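Local coordinates for DNA mismatch repair protein MLH3 (Saccharomyces cerevisiae S288C, PDB 6RMN) that takes part in DNA mismatch repair, correcting insertion-deletion loops as a component of the MutLbeta heterodimer, and is represented here by its C-terminal, zinc-binding part, at residues 124-127 / 128-131; 139-142 / 143-147; 209-212 / 213-217. All blocks are in the same frame, centred on the assembly; numbering follows the deposited sequence.

Interaction 1: residues 124-127 / 128-131; sequences LPEM and LTSK
Thr129 folds back onto Pro125 in the first turn of helix 126-132, where strand 117-124 gives way to the helix and Pro125 holds the N-cap position. Followed outward, Thr129 CB sits 3.6 Å from Pro125 O. Its OG1, set beside the backbone N by a chi1 of -56°, donates to that same Pro125 O at 2.9 Å and lies 3.5 Å from Leu124 CB. Thr129 N also reaches Pro125 O, coming nearly end-on to the carbonyl, whereas OG1 stands well above the carbonyl plane, so one oxygen takes two donors from different directions. Pro125 and Leu128 lie side by side, with Pro125 CG 3.8 Å from Leu128 CB, and Leu128 CD2 meets Leu124 CD2 at 3.9 Å. These apolar groups face the interior: Leu128 also packs on Leu139 and Val142 of helix 136-151, while Pro125 touches Phe185 of helix 183-196. The Glu126 carboxylate makes a salt bridge with Arg76. One residue further on, the pairing recurs: Ser130 N and Ser130 OG approach Glu126 O from opposite faces of its carbonyl plane, OG at 3.0 Å.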
ATOM      1  N   LEU B 124      -2.638  13.980 -44.921  1.00 49.26           N
ATOM      2  CA  LEU B 124      -3.232  13.906 -43.588  1.00 47.15           C
ATOM      3  C   LEU B 124      -2.394  12.994 -42.710  1.00 50.81           C
ATOM      4  O   LEU B 124      -1.903  11.998 -43.227  1.00 51.80           O
ATOM      5  CB  LEU B 124      -4.665  13.354 -43.650  1.00 47.07           C
ATOM      6  CG  LEU B 124      -5.802  14.293 -44.069  1.00 50.78           C
ATOM      7  CD1 LEU B 124      -7.135  13.584 -43.883  1.00 50.86           C
ATOM      8  CD2 LEU B 124      -5.801  15.596 -43.251  1.00 49.91           C
ATOM      9  N   PRO B 125      -2.230  13.256 -41.390  1.00 46.83           N
ATOM     10  CA  PRO B 125      -1.485  12.296 -40.551  1.00 46.62           C
ATOM     11  C   PRO B 125      -2.312  11.019 -40.357  1.00 51.95           C
ATOM     12  O   PRO B 125      -3.526  11.055 -40.561  1.00 52.45           O
ATOM     13  CB  PRO B 125      -1.285  13.053 -39.238  1.00 46.92           C
ATOM     14  CG  PRO B 125      -2.428  13.994 -39.162  1.00 50.83           C
ATOM     15  CD  PRO B 125      -2.751  14.385 -40.588  1.00 47.68           C
ATOM     16  N   GLU B 126      -1.668   9.900 -40.011  1.00 49.53           N
ATOM     17  CA  GLU B 126      -2.330   8.596 -39.844  1.00 50.70           C
ATOM     18  C   GLU B 126      -3.534   8.609 -38.873  1.00 52.82           C
ATOM     19  O   GLU B 126      -4.564   8.024 -39.202  1.00 52.26           O
ATOM     20  CB  GLU B 126      -1.320   7.501 -39.462  1.00 53.20           C
ATOM     21  CG  GLU B 126      -0.365   7.142 -40.596  1.00 70.96           C
ATOM     22  CD  GLU B 126      -0.913   6.188 -41.644  1.00105.42           C
ATOM     23  OE1 GLU B 126      -0.557   4.988 -41.600  1.00105.81           O
ATOM     24  OE2 GLU B 126      -1.691   6.640 -42.515  1.00106.58           O
ATOM     25  N   MET B 127      -3.420   9.297 -37.722  1.00 49.38           N
ATOM     26  CA  MET B 127      -4.493   9.451 -36.728  1.00 49.77           C
ATOM     27  C   MET B 127      -5.733  10.029 -37.394  1.00 52.03           C
ATOM     28  O   MET B 127      -6.825   9.480 -37.238  1.00 52.88           O
ATOM     29  CB  MET B 127      -4.093  10.472 -35.656  1.00 52.19           C
ATOM     30  CG  MET B 127      -3.254   9.954 -34.545  1.00 57.08           C
ATOM     31  SD  MET B 127      -2.769  11.419 -33.583  1.00 62.09           S
ATOM     32  CE  MET B 127      -1.033  11.013 -33.257  1.00 59.20           C
ATOM     33  N   LEU B 128      -5.560  11.171 -38.092  1.00 46.14           N
ATOM     34  CA  LEU B 128      -6.636  11.899 -38.743  1.00 46.17           C
ATOM     35  C   LEU B 128      -7.228  11.151 -39.942  1.00 48.46           C
ATOM     36  O   LEU B 128      -8.438  11.223 -40.143  1.00 47.92           O
ATOM     37  CB  LEU B 128      -6.199  13.332 -39.104  1.00 46.63           C
ATOM     38  CG  LEU B 128      -7.325  14.370 -39.366  1.00 52.64           C
ATOM     39  CD1 LEU B 128      -8.382  14.363 -38.250  1.00 52.76           C
ATOM     40  CD2 LEU B 128      -6.758  15.768 -39.496  1.00 55.38           C
ATOM     41  N   THR B 129      -6.394  10.402 -40.699  1.00 44.70           N
ATOM     42  CA  THR B 129      -6.839   9.581 -41.832  1.00 45.53           C
ATOM     43  C   THR B 129      -7.848   8.552 -41.340  1.00 48.84           C
ATOM     44  O   THR B 129      -8.897   8.409 -41.959  1.00 49.35           O
ATOM     45  CB  THR B 129      -5.649   8.919 -42.567  1.00 50.39           C
ATOM     46  OG1 THR B 129      -4.723   9.921 -42.989  1.00 49.41           O
ATOM     47  CG2 THR B 129      -6.090   8.114 -43.787  1.00 46.85           C
ATOM     48  N   SER B 130      -7.545   7.883 -40.200  1.00 45.40           N
ATOM     49  CA  SER B 130      -8.382   6.855 -39.568  1.00 46.37           C
ATOM     50  C   SER B 130      -9.712   7.392 -39.048  1.00 50.55           C
ATOM     51  O   SER B 130     -10.754   6.794 -39.311  1.00 51.79           O
ATOM     52  CB  SER B 130      -7.628   6.155 -38.439  1.00 50.34           C
ATOM     53  OG  SER B 130      -6.359   5.679 -38.857  1.00 63.19           O
ATOM     54  N   LYS B 131      -9.672   8.517 -38.320  1.00 45.86           N
ATOM     55  CA  LYS B 131     -10.839   9.176 -37.727  1.00 45.62           C
ATOM     56  C   LYS B 131     -11.815   9.728 -38.778  1.00 51.60           C
ATOM     57  O   LYS B 131     -13.030   9.584 -38.614  1.00 54.18           O
ATOM     58  CB  LYS B 131     -10.371  10.280 -36.745  1.00 45.92           C
ATOM     59  CG  LYS B 131     -11.474  10.898 -35.891  1.00 51.36           C
ATOM     60  CD  LYS B 131     -11.960  10.028 -34.737  1.00 56.74           C
ATOM     61  CE  LYS B 131     -13.178  10.646 -34.100  1.00 67.24           C
ATOM     62  NZ  LYS B 131     -13.907   9.676 -33.253  1.00 78.97           N
TER

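Interaction 2: residues 139-142 / 143-147; sequences LKMV and LLQHA
Lys140 O receives the shortest backbone bond here, 2.9 Å from Leu144 N with an N-H...O angle of 165°, one of the i to i+4 rungs of helix 136-151. Leu144 CB also lies 3.4 Å from this Lys140 O. Lys140 and Leu144 run side by side in the same direction, and the extended lysine lays its methylenes along the leucine, Lys140 CG lying 3.8 Å from Leu144 CD1. Its ammonium continues past the leucine to a hydrogen bond with Glu84 O. Leu143 places CG beside its own backbone N (chi1 -59°), which tucks that branch point 3.2 Å from Leu139 O, and its CD1 meets Leu139 CG at 4.1 Å. With an alanine here in place of Leu143, the contact with Leu139 CG would probably be lost, and the packing on Phe93 and Phe100 of helix 87-101 would lose this side chain's branches. On the outer side, Met141 crosses Gln145, its CE 3.9 Å from Gln145 NE2. The buried residues are shared among several elements: Leu143 and Ala147 pack on helix 87-101, Leu139 on strand 82-85, and Leu139 with Val142 on helix 126-132.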
ATOM      1  N   LEU B 139     -14.216  16.186 -41.604  1.00 47.59           N
ATOM      2  CA  LEU B 139     -12.888  16.754 -41.799  1.00 45.70           C
ATOM      3  C   LEU B 139     -12.930  18.280 -41.842  1.00 49.69           C
ATOM      4  O   LEU B 139     -12.114  18.915 -41.177  1.00 47.47           O
ATOM      5  CB  LEU B 139     -12.231  16.159 -43.062  1.00 45.65           C
ATOM      6  CG  LEU B 139     -10.772  16.536 -43.351  1.00 47.90           C
ATOM      7  CD1 LEU B 139      -9.855  16.162 -42.196  1.00 46.53           C
ATOM      8  CD2 LEU B 139     -10.299  15.874 -44.612  1.00 47.87           C
ATOM      9  N   LYS B 140     -13.909  18.859 -42.574  1.00 48.09           N
ATOM     10  CA  LYS B 140     -14.106  20.309 -42.660  1.00 48.68           C
ATOM     11  C   LYS B 140     -14.337  20.882 -41.248  1.00 54.64           C
ATOM     12  O   LYS B 140     -13.642  21.827 -40.857  1.00 53.88           O
ATOM     13  CB  LYS B 140     -15.282  20.659 -43.589  1.00 52.19           C
ATOM     14  CG  LYS B 140     -15.461  22.163 -43.789  1.00 55.22           C
ATOM     15  CD  LYS B 140     -16.649  22.502 -44.658  1.00 58.36           C
ATOM     16  CE  LYS B 140     -16.743  23.988 -44.900  1.00 68.01           C
ATOM     17  NZ  LYS B 140     -17.861  24.338 -45.817  1.00 77.50           N
ATOM     18  N   MET B 141     -15.275  20.278 -40.483  1.00 52.71           N
ATOM     19  CA  MET B 141     -15.614  20.695 -39.125  1.00 54.24           C
ATOM     20  C   MET B 141     -14.386  20.723 -38.211  1.00 55.85           C
ATOM     21  O   MET B 141     -14.205  21.681 -37.461  1.00 56.73           O
ATOM     22  CB  MET B 141     -16.698  19.783 -38.531  1.00 58.64           C
ATOM     23  CG  MET B 141     -17.394  20.383 -37.342  1.00 65.39           C
ATOM     24  SD  MET B 141     -17.389  19.289 -35.912  1.00 72.06           S
ATOM     25  CE  MET B 141     -15.849  19.843 -35.054  1.00 66.06           C
ATOM     26  N   VAL B 142     -13.544  19.688 -38.307  1.00 49.35           N
ATOM     27  CA  VAL B 142     -12.344  19.478 -37.497  1.00 46.36           C
ATOM     28  C   VAL B 142     -11.241  20.503 -37.836  1.00 47.99           C
ATOM     29  O   VAL B 142     -10.628  21.040 -36.921  1.00 47.17           O
ATOM     30  CB  VAL B 142     -11.913  17.993 -37.603  1.00 48.24           C
ATOM     31  CG1 VAL B 142     -10.409  17.803 -37.543  1.00 46.74           C
ATOM     32  CG2 VAL B 142     -12.595  17.180 -36.524  1.00 47.73           C
ATOM     33  N   LEU B 143     -11.033  20.801 -39.118  1.00 44.72           N
ATOM     34  CA  LEU B 143     -10.048  21.786 -39.574  1.00 44.51           C
ATOM     35  C   LEU B 143     -10.491  23.231 -39.254  1.00 48.53           C
ATOM     36  O   LEU B 143      -9.662  24.036 -38.820  1.00 47.31           O
ATOM     37  CB  LEU B 143      -9.723  21.595 -41.074  1.00 44.90           C
ATOM     38  CG  LEU B 143      -9.159  20.204 -41.474  1.00 48.56           C
ATOM     39  CD1 LEU B 143      -8.833  20.151 -42.949  1.00 49.72           C
ATOM     40  CD2 LEU B 143      -7.939  19.825 -40.667  1.00 48.06           C
ATOM     41  N   LEU B 144     -11.800  23.538 -39.418  1.00 46.13           N
ATOM     42  CA  LEU B 144     -12.375  24.845 -39.091  1.00 47.33           C
ATOM     43  C   LEU B 144     -12.254  25.135 -37.605  1.00 50.62           C
ATOM     44  O   LEU B 144     -11.924  26.262 -37.246  1.00 52.96           O
ATOM     45  CB  LEU B 144     -13.849  24.948 -39.506  1.00 49.20           C
ATOM     46  CG  LEU B 144     -14.116  25.329 -40.944  1.00 55.32           C
ATOM     47  CD1 LEU B 144     -15.544  25.031 -41.304  1.00 57.64           C
ATOM     48  CD2 LEU B 144     -13.800  26.803 -41.207  1.00 57.32           C
ATOM     49  N   GLN B 145     -12.525  24.126 -36.750  1.00 43.94           N
ATOM     50  CA  GLN B 145     -12.432  24.211 -35.289  1.00 43.14           C
ATOM     51  C   GLN B 145     -11.023  24.688 -34.874  1.00 45.74           C
ATOM     52  O   GLN B 145     -10.922  25.672 -34.135  1.00 46.67           O
ATOM     53  CB  GLN B 145     -12.791  22.855 -34.655  1.00 43.01           C
ATOM     54  CG  GLN B 145     -12.887  22.834 -33.132  1.00 51.94           C
ATOM     55  CD  GLN B 145     -12.868  21.407 -32.627  1.00 77.35           C
ATOM     56  OE1 GLN B 145     -11.945  20.627 -32.906  1.00 69.76           O
ATOM     57  NE2 GLN B 145     -13.893  21.026 -31.877  1.00 76.09           N
ATOM     58  N   HIS B 146      -9.955  24.061 -35.429  1.00 39.80           N
ATOM     59  CA  HIS B 146      -8.580  24.477 -35.169  1.00 39.40           C
ATOM     60  C   HIS B 146      -8.245  25.873 -35.724  1.00 44.42           C
ATOM     61  O   HIS B 146      -7.586  26.650 -35.029  1.00 44.20           O
ATOM     62  CB  HIS B 146      -7.553  23.444 -35.632  1.00 38.88           C
ATOM     63  CG  HIS B 146      -6.174  23.767 -35.137  1.00 41.92           C
ATOM     64  ND1 HIS B 146      -5.906  23.899 -33.778  1.00 43.03           N
ATOM     65  CD2 HIS B 146      -5.040  24.017 -35.830  1.00 43.35           C
ATOM     66  CE1 HIS B 146      -4.623  24.205 -33.691  1.00 42.23           C
ATOM     67  NE2 HIS B 146      -4.059  24.287 -34.895  1.00 43.02           N
ATOM     68  N   ALA B 147      -8.707  26.194 -36.956  1.00 41.79           N
ATOM     69  CA  ALA B 147      -8.500  27.498 -37.599  1.00 43.00           C
ATOM     70  C   ALA B 147      -9.122  28.618 -36.754  1.00 51.56           C
ATOM     71  O   ALA B 147      -8.506  29.677 -36.592  1.00 52.90           O
ATOM     72  CB  ALA B 147      -9.105  27.496 -38.997  1.00 44.00           C
TER

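Interaction 3: residues 209-212 / 213-217; sequences CIIL and ISKLS
Helix 206-216 covers one face of the antiparallel sheet that contains strands 18-23 and 27-31, and in its last turns the side chains of Ile211 and Lys215 lie together on the outer surface. They run side by side, one turn apart and pointing the same way. Lys215 CG, turned beside its own backbone N by a chi1 of -73°, passes 3.4 Å from Ile211 O; the extended chain then runs alongside the isoleucine, with Lys215 CE 3.8 Å and NZ 3.6 Å from Ile211 CG2. Lys215 N bonds the same Ile211 O at 3.0 Å. On the sheet side, Ile213 CG1 comes within 3.4 Å of Cys209 O, while Ile213 and Cys209 both pack on Val19 and Ile28. Leu212 and Leu216, joined by the bond from Leu216 N to Leu212 O, reach helix 48-69, and Leu212 also touches Ile28. Ser214 OG bonds Arg218, and Ser214 O accepts Ser217 OG at 2.8 Å. The pairing at Ile211 is van der Waals contact with the lysine's methylenes and terminal nitrogen; it probably helps guide the course of the lysine chain, which also touches Ile55, but the isoleucine side chain offers its charge no counter-ion.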
ATOM      1  N   CYS B 209       1.423  -3.002  -9.267  1.00 32.84           N
ATOM      2  CA  CYS B 209       1.001  -1.780  -8.543  1.00 32.86           C
ATOM      3  C   CYS B 209       2.212  -0.881  -8.230  1.00 36.35           C
ATOM      4  O   CYS B 209       2.111   0.336  -8.331  1.00 36.93           O
ATOM      5  CB  CYS B 209       0.243  -2.136  -7.265  1.00 33.53           C
ATOM      6  SG  CYS B 209      -1.320  -3.008  -7.549  1.00 38.03           S
ATOM      7  N   ILE B 210       3.350  -1.489  -7.848  1.00 32.15           N
ATOM      8  CA  ILE B 210       4.584  -0.768  -7.557  1.00 31.38           C
ATOM      9  C   ILE B 210       5.056  -0.031  -8.813  1.00 35.62           C
ATOM     10  O   ILE B 210       5.318   1.168  -8.737  1.00 35.21           O
ATOM     11  CB  ILE B 210       5.665  -1.682  -6.891  1.00 33.96           C
ATOM     12  CG1 ILE B 210       5.248  -2.015  -5.441  1.00 32.89           C
ATOM     13  CG2 ILE B 210       7.075  -1.031  -6.924  1.00 33.37           C
ATOM     14  CD1 ILE B 210       5.981  -3.228  -4.748  1.00 32.13           C
ATOM     15  N   ILE B 211       5.121  -0.743  -9.962  1.00 32.76           N
ATOM     16  CA  ILE B 211       5.512  -0.205 -11.277  1.00 32.66           C
ATOM     17  C   ILE B 211       4.566   0.935 -11.706  1.00 36.71           C
ATOM     18  O   ILE B 211       5.042   1.993 -12.140  1.00 37.23           O
ATOM     19  CB  ILE B 211       5.585  -1.337 -12.344  1.00 35.45           C
ATOM     20  CG1 ILE B 211       6.782  -2.262 -12.090  1.00 36.26           C
ATOM     21  CG2 ILE B 211       5.613  -0.762 -13.764  1.00 35.49           C
ATOM     22  CD1 ILE B 211       6.595  -3.681 -12.530  1.00 41.48           C
ATOM     23  N   LEU B 212       3.237   0.707 -11.588  1.00 31.01           N
ATOM     24  CA  LEU B 212       2.220   1.698 -11.933  1.00 29.07           C
ATOM     25  C   LEU B 212       2.389   3.015 -11.172  1.00 33.57           C
ATOM     26  O   LEU B 212       2.381   4.063 -11.803  1.00 34.34           O
ATOM     27  CB  LEU B 212       0.793   1.138 -11.750  1.00 27.76           C
ATOM     28  CG  LEU B 212       0.246   0.278 -12.886  1.00 32.22           C
ATOM     29  CD1 LEU B 212      -1.010  -0.435 -12.457  1.00 33.00           C
ATOM     30  CD2 LEU B 212      -0.052   1.107 -14.125  1.00 33.38           C
ATOM     31  N   ILE B 213       2.566   2.967  -9.837  1.00 29.98           N
ATOM     32  CA  ILE B 213       2.741   4.178  -9.020  1.00 29.46           C
ATOM     33  C   ILE B 213       4.112   4.836  -9.282  1.00 32.49           C
ATOM     34  O   ILE B 213       4.185   6.063  -9.329  1.00 33.71           O
ATOM     35  CB  ILE B 213       2.444   3.926  -7.509  1.00 32.61           C
ATOM     36  CG1 ILE B 213       1.024   3.337  -7.296  1.00 32.10           C
ATOM     37  CG2 ILE B 213       2.654   5.198  -6.636  1.00 33.75           C
ATOM     38  CD1 ILE B 213      -0.227   4.172  -7.859  1.00 35.07           C
ATOM     39  N   SER B 214       5.165   4.038  -9.511  1.00 28.31           N
ATOM     40  CA  SER B 214       6.515   4.523  -9.832  1.00 28.83           C
ATOM     41  C   SER B 214       6.482   5.382 -11.104  1.00 35.48           C
ATOM     42  O   SER B 214       7.047   6.485 -11.126  1.00 37.98           O
ATOM     43  CB  SER B 214       7.473   3.352 -10.022  1.00 29.86           C
ATOM     44  OG  SER B 214       8.771   3.778 -10.399  1.00 34.27           O
ATOM     45  N   LYS B 215       5.807   4.872 -12.154  1.00 29.97           N
ATOM     46  CA  LYS B 215       5.642   5.549 -13.432  1.00 29.36           C
ATOM     47  C   LYS B 215       4.751   6.791 -13.261  1.00 33.51           C
ATOM     48  O   LYS B 215       5.087   7.830 -13.813  1.00 34.72           O
ATOM     49  CB  LYS B 215       5.046   4.601 -14.482  1.00 29.96           C
ATOM     50  CG  LYS B 215       6.006   3.528 -14.993  1.00 33.12           C
ATOM     51  CD  LYS B 215       5.291   2.553 -15.922  1.00 38.13           C
ATOM     52  CE  LYS B 215       6.237   1.606 -16.609  1.00 52.46           C
ATOM     53  NZ  LYS B 215       5.518   0.431 -17.174  1.00 65.95           N
ATOM     54  N   LEU B 216       3.650   6.692 -12.470  1.00 28.49           N
ATOM     55  CA  LEU B 216       2.745   7.805 -12.198  1.00 27.60           C
ATOM     56  C   LEU B 216       3.470   8.982 -11.556  1.00 37.22           C
ATOM     57  O   LEU B 216       3.287  10.116 -11.999  1.00 40.08           O
ATOM     58  CB  LEU B 216       1.531   7.389 -11.350  1.00 25.71           C
ATOM     59  CG  LEU B 216       0.431   8.480 -11.184  1.00 28.25           C
ATOM     60  CD1 LEU B 216      -0.255   8.817 -12.524  1.00 27.10           C
ATOM     61  CD2 LEU B 216      -0.582   8.100 -10.109  1.00 25.37           C
ATOM     62  N   SER B 217       4.330   8.716 -10.572  1.00 33.62           N
ATOM     63  CA  SER B 217       5.110   9.751  -9.890  1.00 34.33           C
ATOM     64  C   SER B 217       6.111  10.468 -10.816  1.00 38.82           C
ATOM     65  O   SER B 217       6.665  11.496 -10.424  1.00 40.57           O
ATOM     66  CB  SER B 217       5.825   9.164  -8.670  1.00 36.48           C
ATOM     67  OG  SER B 217       6.921   8.348  -9.055  1.00 43.08           O
TER

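Overall arrangement
Each of the three contacts spans adjoining residues within a helix or at its start, so none closes a long loop; they follow one another in series and neither nest nor cross. Interaction 1 comes first, where strand 117-124 turns into helix 126-132. Interaction 2 follows on the next helix, 136-151, and the two touch through apolar packing, for example Leu124 on Leu139; helix 136-151 in turn packs on strand 82-85 and helix 87-101. Interaction 3 lies across the chain's centre, its own centre about 32 Å from that of interaction 1. There helix 206-216 joins the sheet of strands 18-23 and 27-31 to helix 48-69, which carries the zinc ligands His49 and Glu53.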